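Long-range contact in TRAS1 ORF2p (Bombyx mori, PDB 1WDU), which is a telomere-specific retrotransposon protein, represented here by its N-terminal endonuclease domain, which probably nicks target DNA: residues K63-A75 and A83-Q96. The protein carries 1 engineered substitution. Sequence-based numbering, arbitrary orientation.
Sequences KGFRGVRVFQSTA and AAIAVFDHDLDVIQ
Phe-71 reaches from edge strand 69-72 across to strand 93-96, its CZ 3.6 Å from Val-94 CG1, the two side chains meeting head-on. Gln-96 runs roughly perpendicular to the Phe-71 side chain, its CD at the ring edge, CG 3.6 Å from Phe-71 CE2 and the amide plane turned 67° from the ring; Val-87 CG2 meets Phe-71 CE1. A serine in place of Phe-71 would probably leave Val-94 and the Gln-96 chain without their apolar partner, opening a gap between the sheets. Beside it, Arg-69 bends at chi3 (-78°), bringing NH2 to the turn after strand 83-87, where two weak bonds, to Leu-92 O (3.0 Å) and Asp-89 O, lie at the guanidinium edge. Asp-89 OD2 accepts from Asp-91 N, an Asx turn, and from Leu-92 N. On the opposite face, Val-68 CG1 sits off-centre over the Phe-88 ring, 4.2 Å from its centroid, while the Phe-65 and Phe-88 rings touch along their margins. Arg-69/Val-87 and Phe-71/Ile-85 are antiparallel hydrogen-bonded pairs; Ser-73 N and OG both donate to Ala-83 O. In this four-layered alpha/beta sandwich, the hairpin edges one sheet beside strand 48-52, between helix 31-44, which meets Phe-65 and Phe-88, and the second sheet's strand 105-111, whose Val-108 touches Phe-71.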
ATOM      1  N   LYS A  63      -9.721   9.467  16.263  1.00 77.97           N
ATOM      2  CA  LYS A  63     -10.897   8.786  16.798  1.00 78.42           C
ATOM      3  C   LYS A  63     -10.546   7.405  17.356  1.00 78.23           C
ATOM      4  O   LYS A  63     -10.420   7.234  18.568  1.00 77.79           O
ATOM      5  CB  LYS A  63     -11.968   8.653  15.707  1.00 78.17           C
ATOM      6  CG  LYS A  63     -12.545   9.984  15.226  1.00 77.34           C
ATOM      7  CD  LYS A  63     -13.351  10.671  16.326  1.00 76.67           C
ATOM      8  CE  LYS A  63     -13.900  12.015  15.867  1.00 75.84           C
ATOM      9  NZ  LYS A  63     -12.814  12.977  15.519  1.00 74.78           N
ATOM     10  N   GLY A  64     -10.390   6.429  16.464  1.00 78.34           N
ATOM     11  CA  GLY A  64     -10.056   5.075  16.883  1.00 77.55           C
ATOM     12  C   GLY A  64      -8.567   4.866  17.095  1.00 76.77           C
ATOM     13  O   GLY A  64      -8.158   4.102  17.970  1.00 76.47           O
ATOM     14  N   PHE A  65      -7.757   5.545  16.287  1.00 76.17           N
ATOM     15  CA  PHE A  65      -6.303   5.456  16.378  1.00 74.71           C
ATOM     16  C   PHE A  65      -5.800   6.323  17.529  1.00 73.91           C
ATOM     17  O   PHE A  65      -5.758   7.550  17.417  1.00 74.32           O
ATOM     18  CB  PHE A  65      -5.672   5.931  15.071  1.00 74.97           C
ATOM     19  CG  PHE A  65      -6.133   5.170  13.866  1.00 75.78           C
ATOM     20  CD1 PHE A  65      -5.843   3.819  13.729  1.00 75.84           C
ATOM     21  CD2 PHE A  65      -6.863   5.802  12.867  1.00 77.00           C
ATOM     22  CE1 PHE A  65      -6.273   3.104  12.614  1.00 76.35           C
ATOM     23  CE2 PHE A  65      -7.299   5.097  11.746  1.00 77.56           C
ATOM     24  CZ  PHE A  65      -7.003   3.743  11.621  1.00 77.07           C
ATOM     25  N   ARG A  66      -5.419   5.682  18.630  1.00 72.07           N
ATOM     26  CA  ARG A  66      -4.928   6.396  19.807  1.00 69.41           C
ATOM     27  C   ARG A  66      -3.424   6.674  19.744  1.00 67.51           C
ATOM     28  O   ARG A  66      -3.003   7.743  19.294  1.00 69.06           O
ATOM     29  CB  ARG A  66      -5.264   5.604  21.063  1.00 70.16           C
ATOM     30  N   GLY A  67      -2.616   5.720  20.201  1.00 63.65           N
ATOM     31  CA  GLY A  67      -1.174   5.901  20.177  1.00 59.59           C
ATOM     32  C   GLY A  67      -0.591   5.478  18.841  1.00 57.17           C
ATOM     33  O   GLY A  67       0.530   4.966  18.762  1.00 57.97           O
ATOM     34  N   VAL A  68      -1.361   5.713  17.784  1.00 52.95           N
ATOM     35  CA  VAL A  68      -0.976   5.355  16.428  1.00 48.66           C
ATOM     36  C   VAL A  68      -0.487   6.560  15.642  1.00 45.84           C
ATOM     37  O   VAL A  68      -1.184   7.568  15.542  1.00 45.05           O
ATOM     38  CB  VAL A  68      -2.172   4.761  15.674  1.00 47.85           C
ATOM     39  CG1 VAL A  68      -1.773   4.418  14.248  1.00 49.54           C
ATOM     40  CG2 VAL A  68      -2.691   3.549  16.415  1.00 48.22           C
ATOM     41  N   ARG A  69       0.706   6.458  15.073  1.00 42.43           N
ATOM     42  CA  ARG A  69       1.234   7.566  14.292  1.00 40.03           C
ATOM     43  C   ARG A  69       0.739   7.434  12.855  1.00 39.14           C
ATOM     44  O   ARG A  69       0.859   6.371  12.237  1.00 38.81           O
ATOM     45  CB  ARG A  69       2.765   7.579  14.359  1.00 38.74           C
ATOM     46  CG  ARG A  69       3.267   7.701  15.792  1.00 38.95           C
ATOM     47  CD  ARG A  69       4.723   8.114  15.916  1.00 37.14           C
ATOM     48  NE  ARG A  69       5.703   7.049  15.686  1.00 36.72           N
ATOM     49  CZ  ARG A  69       5.525   5.768  15.983  1.00 34.11           C
ATOM     50  NH1 ARG A  69       4.378   5.363  16.513  1.00 38.00           N
ATOM     51  NH2 ARG A  69       6.512   4.897  15.786  1.00 29.84           N
ATOM     52  N   VAL A  70       0.156   8.509  12.335  1.00 36.16           N
ATOM     53  CA  VAL A  70      -0.359   8.495  10.976  1.00 34.79           C
ATOM     54  C   VAL A  70       0.329   9.531  10.102  1.00 34.90           C
ATOM     55  O   VAL A  70       0.428  10.701  10.463  1.00 34.84           O
ATOM     56  CB  VAL A  70      -1.880   8.743  10.952  1.00 34.04           C
ATOM     57  CG1 VAL A  70      -2.395   8.685   9.511  1.00 33.35           C
ATOM     58  CG2 VAL A  70      -2.583   7.700  11.806  1.00 32.32           C
ATOM     59  N   PHE A  71       0.804   9.084   8.947  1.00 35.40           N
ATOM     60  CA  PHE A  71       1.491   9.954   8.000  1.00 34.68           C
ATOM     61  C   PHE A  71       0.637   9.997   6.759  1.00 35.01           C
ATOM     62  O   PHE A  71       0.348   8.964   6.154  1.00 35.63           O
ATOM     63  CB  PHE A  71       2.879   9.394   7.712  1.00 34.02           C
ATOM     64  CG  PHE A  71       3.680   9.182   8.952  1.00 34.86           C
ATOM     65  CD1 PHE A  71       3.477   8.045   9.737  1.00 34.21           C
ATOM     66  CD2 PHE A  71       4.550  10.172   9.412  1.00 34.00           C
ATOM     67  CE1 PHE A  71       4.119   7.902  10.967  1.00 34.38           C
ATOM     68  CE2 PHE A  71       5.198  10.036  10.645  1.00 34.82           C
ATOM     69  CZ  PHE A  71       4.982   8.905  11.422  1.00 34.89           C
ATOM     70  N   GLN A  72       0.226  11.203   6.394  1.00 35.92           N
ATOM     71  CA  GLN A  72      -0.655  11.395   5.262  1.00 36.87           C
ATOM     72  C   GLN A  72      -0.044  12.062   4.052  1.00 37.14           C
ATOM     73  O   GLN A  72       0.984  12.736   4.131  1.00 36.13           O
ATOM     74  CB  GLN A  72      -1.862  12.210   5.705  1.00 38.47           C
ATOM     75  CG  GLN A  72      -2.508  11.692   6.970  1.00 44.13           C
ATOM     76  CD  GLN A  72      -3.712  12.515   7.380  1.00 44.51           C
ATOM     77  OE1 GLN A  72      -3.642  13.739   7.442  1.00 47.00           O
ATOM     78  NE2 GLN A  72      -4.818  11.845   7.672  1.00 46.32           N
ATOM     79  N   SER A  73      -0.707  11.858   2.922  1.00 37.30           N
ATOM     80  CA  SER A  73      -0.305  12.456   1.669  1.00 37.84           C
ATOM     81  C   SER A  73      -0.886  13.871   1.712  1.00 39.77           C
ATOM     82  O   SER A  73      -1.744  14.171   2.546  1.00 39.30           O
ATOM     83  CB  SER A  73      -0.907  11.668   0.505  1.00 37.62           C
ATOM     84  OG  SER A  73      -2.320  11.600   0.616  1.00 34.87           O
ATOM     85  N   THR A  74      -0.420  14.733   0.819  1.00 42.27           N
ATOM     86  CA  THR A  74      -0.888  16.113   0.766  1.00 44.05           C
ATOM     87  C   THR A  74      -2.408  16.212   0.775  1.00 45.03           C
ATOM     88  O   THR A  74      -3.082  15.640  -0.083  1.00 45.14           O
ATOM     89  CB  THR A  74      -0.370  16.810  -0.492  1.00 44.62           C
ATOM     90  OG1 THR A  74       1.037  16.569  -0.614  1.00 46.43           O
ATOM     91  CG2 THR A  74      -0.623  18.311  -0.404  1.00 44.42           C
ATOM     92  N   ALA A  75      -2.942  16.956   1.742  1.00 45.90           N
ATOM     93  CA  ALA A  75      -4.384  17.127   1.867  1.00 47.65           C
ATOM     94  C   ALA A  75      -4.935  18.089   0.825  1.00 49.05           C
ATOM     95  O   ALA A  75      -4.246  19.007   0.385  1.00 46.94           O
ATOM     96  CB  ALA A  75      -4.733  17.625   3.267  1.00 47.40           C
ATOM     97  N   ALA A  83      -4.087   8.982   0.502  1.00 29.62           N
ATOM     98  CA  ALA A  83      -3.216   7.918   0.979  1.00 28.40           C
ATOM     99  C   ALA A  83      -2.566   8.244   2.322  1.00 29.14           C
ATOM    100  O   ALA A  83      -2.319   9.402   2.657  1.00 29.32           O
ATOM    101  CB  ALA A  83      -2.153   7.623  -0.049  1.00 25.70           C
ATOM    102  N   ALA A  84      -2.306   7.202   3.099  1.00 28.89           N
ATOM    103  CA  ALA A  84      -1.689   7.387   4.394  1.00 27.34           C
ATOM    104  C   ALA A  84      -1.031   6.110   4.871  1.00 27.15           C
ATOM    105  O   ALA A  84      -1.318   5.013   4.388  1.00 25.23           O
ATOM    106  CB  ALA A  84      -2.721   7.845   5.404  1.00 27.38           C
ATOM    107  N   ILE A  85      -0.129   6.268   5.826  1.00 27.37           N
ATOM    108  CA  ILE A  85       0.553   5.131   6.398  1.00 27.79           C
ATOM    109  C   ILE A  85       0.404   5.200   7.917  1.00 29.48           C
ATOM    110  O   ILE A  85       0.807   6.176   8.553  1.00 31.01           O
ATOM    111  CB  ILE A  85       2.039   5.119   5.989  1.00 23.54           C
ATOM    112  CG1 ILE A  85       2.147   4.903   4.472  1.00 24.39           C
ATOM    113  CG2 ILE A  85       2.778   4.036   6.754  1.00 25.71           C
ATOM    114  CD1 ILE A  85       3.570   4.921   3.913  1.00 16.47           C
ATOM    115  N   ALA A  86      -0.202   4.168   8.492  1.00 30.40           N
ATOM    116  CA  ALA A  86      -0.396   4.109   9.939  1.00 29.46           C
ATOM    117  C   ALA A  86       0.625   3.174  10.576  1.00 29.54           C
ATOM    118  O   ALA A  86       0.814   2.036  10.138  1.00 31.16           O
ATOM    119  CB  ALA A  86      -1.806   3.625  10.261  1.00 28.35           C
ATOM    120  N   VAL A  87       1.295   3.663  11.607  1.00 30.41           N
ATOM    121  CA  VAL A  87       2.273   2.860  12.314  1.00 32.16           C
ATOM    122  C   VAL A  87       1.710   2.579  13.702  1.00 33.88           C
ATOM    123  O   VAL A  87       1.582   3.487  14.523  1.00 36.46           O
ATOM    124  CB  VAL A  87       3.624   3.597  12.435  1.00 31.55           C
ATOM    125  CG1 VAL A  87       4.631   2.713  13.154  1.00 30.63           C
ATOM    126  CG2 VAL A  87       4.146   3.966  11.036  1.00 27.45           C
ATOM    127  N   PHE A  88       1.342   1.326  13.949  1.00 34.94           N
ATOM    128  CA  PHE A  88       0.790   0.934  15.243  1.00 36.87           C
ATOM    129  C   PHE A  88       1.890   0.536  16.228  1.00 38.34           C
ATOM    130  O   PHE A  88       1.687   0.556  17.444  1.00 36.67           O
ATOM    131  CB  PHE A  88      -0.203  -0.226  15.073  1.00 35.39           C
ATOM    132  CG  PHE A  88      -1.305   0.064  14.096  1.00 34.98           C
ATOM    133  CD1 PHE A  88      -1.146  -0.221  12.737  1.00 36.24           C
ATOM    134  CD2 PHE A  88      -2.476   0.679  14.518  1.00 33.50           C
ATOM    135  CE1 PHE A  88      -2.142   0.108  11.810  1.00 32.48           C
ATOM    136  CE2 PHE A  88      -3.476   1.014  13.605  1.00 31.90           C
ATOM    137  CZ  PHE A  88      -3.306   0.729  12.248  1.00 32.86           C
ATOM    138  N   ASP A  89       3.055   0.172  15.700  1.00 40.67           N
ATOM    139  CA  ASP A  89       4.173  -0.212  16.543  1.00 42.95           C
ATOM    140  C   ASP A  89       4.755   1.061  17.151  1.00 43.69           C
ATOM    141  O   ASP A  89       5.377   1.869  16.462  1.00 43.60           O
ATOM    142  CB  ASP A  89       5.221  -0.963  15.716  1.00 45.34           C
ATOM    143  CG  ASP A  89       6.380  -1.468  16.557  1.00 47.16           C
ATOM    144  OD1 ASP A  89       6.927  -2.542  16.231  1.00 48.07           O
ATOM    145  OD2 ASP A  89       6.755  -0.789  17.534  1.00 49.08           O
ATOM    146  N   HIS A  90       4.532   1.223  18.452  1.00 44.42           N
ATOM    147  CA  HIS A  90       4.969   2.395  19.210  1.00 45.76           C
ATOM    148  C   HIS A  90       6.474   2.679  19.245  1.00 45.67           C
ATOM    149  O   HIS A  90       6.880   3.845  19.303  1.00 45.71           O
ATOM    150  CB  HIS A  90       4.428   2.287  20.647  1.00 47.97           C
ATOM    151  CG  HIS A  90       4.726   3.477  21.507  1.00 52.78           C
ATOM    152  ND1 HIS A  90       6.000   3.795  21.933  1.00 55.14           N
ATOM    153  CD2 HIS A  90       3.911   4.431  22.022  1.00 53.92           C
ATOM    154  CE1 HIS A  90       5.958   4.891  22.671  1.00 54.62           C
ATOM    155  NE2 HIS A  90       4.702   5.298  22.741  1.00 54.84           N
ATOM    156  N   ASP A  91       7.304   1.640  19.193  1.00 44.98           N
ATOM    157  CA  ASP A  91       8.752   1.836  19.270  1.00 44.04           C
ATOM    158  C   ASP A  91       9.506   1.841  17.954  1.00 42.79           C
ATOM    159  O   ASP A  91      10.679   2.208  17.913  1.00 43.68           O
ATOM    160  CB  ASP A  91       9.379   0.789  20.198  1.00 47.85           C
ATOM    161  CG  ASP A  91       8.936   0.947  21.644  1.00 50.27           C
ATOM    162  OD1 ASP A  91       8.995   2.079  22.168  1.00 52.63           O
ATOM    163  OD2 ASP A  91       8.535  -0.061  22.257  1.00 52.26           O
ATOM    164  N   LEU A  92       8.843   1.431  16.882  1.00 40.52           N
ATOM    165  CA  LEU A  92       9.467   1.406  15.566  1.00 38.11           C
ATOM    166  C   LEU A  92       9.989   2.786  15.149  1.00 36.80           C
ATOM    167  O   LEU A  92       9.275   3.782  15.233  1.00 36.79           O
ATOM    168  CB  LEU A  92       8.453   0.904  14.535  1.00 38.33           C
ATOM    169  CG  LEU A  92       8.946   0.693  13.106  1.00 38.77           C
ATOM    170  CD1 LEU A  92      10.157  -0.243  13.112  1.00 38.87           C
ATOM    171  CD2 LEU A  92       7.809   0.109  12.268  1.00 39.42           C
ATOM    172  N   ASP A  93      11.239   2.838  14.708  1.00 36.47           N
ATOM    173  CA  ASP A  93      11.845   4.088  14.259  1.00 37.61           C
ATOM    174  C   ASP A  93      11.231   4.485  12.915  1.00 37.44           C
ATOM    175  O   ASP A  93      11.152   3.679  11.985  1.00 36.51           O
ATOM    176  CB  ASP A  93      13.364   3.920  14.104  1.00 39.82           C
ATOM    177  CG  ASP A  93      14.132   4.294  15.366  1.00 43.18           C
ATOM    178  OD1 ASP A  93      13.684   3.927  16.472  1.00 44.36           O
ATOM    179  OD2 ASP A  93      15.191   4.953  15.251  1.00 43.77           O
ATOM    180  N   VAL A  94      10.809   5.737  12.815  1.00 36.85           N
ATOM    181  CA  VAL A  94      10.185   6.235  11.601  1.00 37.01           C
ATOM    182  C   VAL A  94      10.850   7.499  11.061  1.00 38.10           C
ATOM    183  O   VAL A  94      11.313   8.354  11.823  1.00 39.65           O
ATOM    184  CB  VAL A  94       8.682   6.527  11.855  1.00 35.48           C
ATOM    185  CG1 VAL A  94       8.087   7.290  10.689  1.00 35.44           C
ATOM    186  CG2 VAL A  94       7.936   5.221  12.075  1.00 35.19           C
ATOM    187  N   ILE A  95      10.902   7.607   9.739  1.00 37.12           N
ATOM    188  CA  ILE A  95      11.477   8.777   9.102  1.00 38.58           C
ATOM    189  C   ILE A  95      10.570   9.228   7.965  1.00 37.73           C
ATOM    190  O   ILE A  95      10.166   8.423   7.125  1.00 37.58           O
ATOM    191  CB  ILE A  95      12.903   8.500   8.561  1.00 40.57           C
ATOM    192  CG1 ILE A  95      13.265   9.545   7.506  1.00 40.06           C
ATOM    193  CG2 ILE A  95      12.997   7.092   8.015  1.00 42.37           C
ATOM    194  CD1 ILE A  95      14.687   9.467   7.054  1.00 44.56           C
ATOM    195  N   GLN A  96      10.253  10.517   7.948  1.00 37.00           N
ATOM    196  CA  GLN A  96       9.378  11.084   6.926  1.00 37.66           C
ATOM    197  C   GLN A  96      10.139  11.670   5.742  1.00 37.39           C
ATOM    198  O   GLN A  96      11.246  12.192   5.888  1.00 35.72           O
ATOM    199  CB  GLN A  96       8.509  12.203   7.518  1.00 37.29           C
ATOM    200  CG  GLN A  96       7.733  11.844   8.767  1.00 36.94           C
ATOM    201  CD  GLN A  96       6.871  13.002   9.240  1.00 38.59           C
ATOM    202  OE1 GLN A  96       5.950  13.421   8.544  1.00 40.88           O
ATOM    203  NE2 GLN A  96       7.170  13.526  10.421  1.00 37.73           N
TER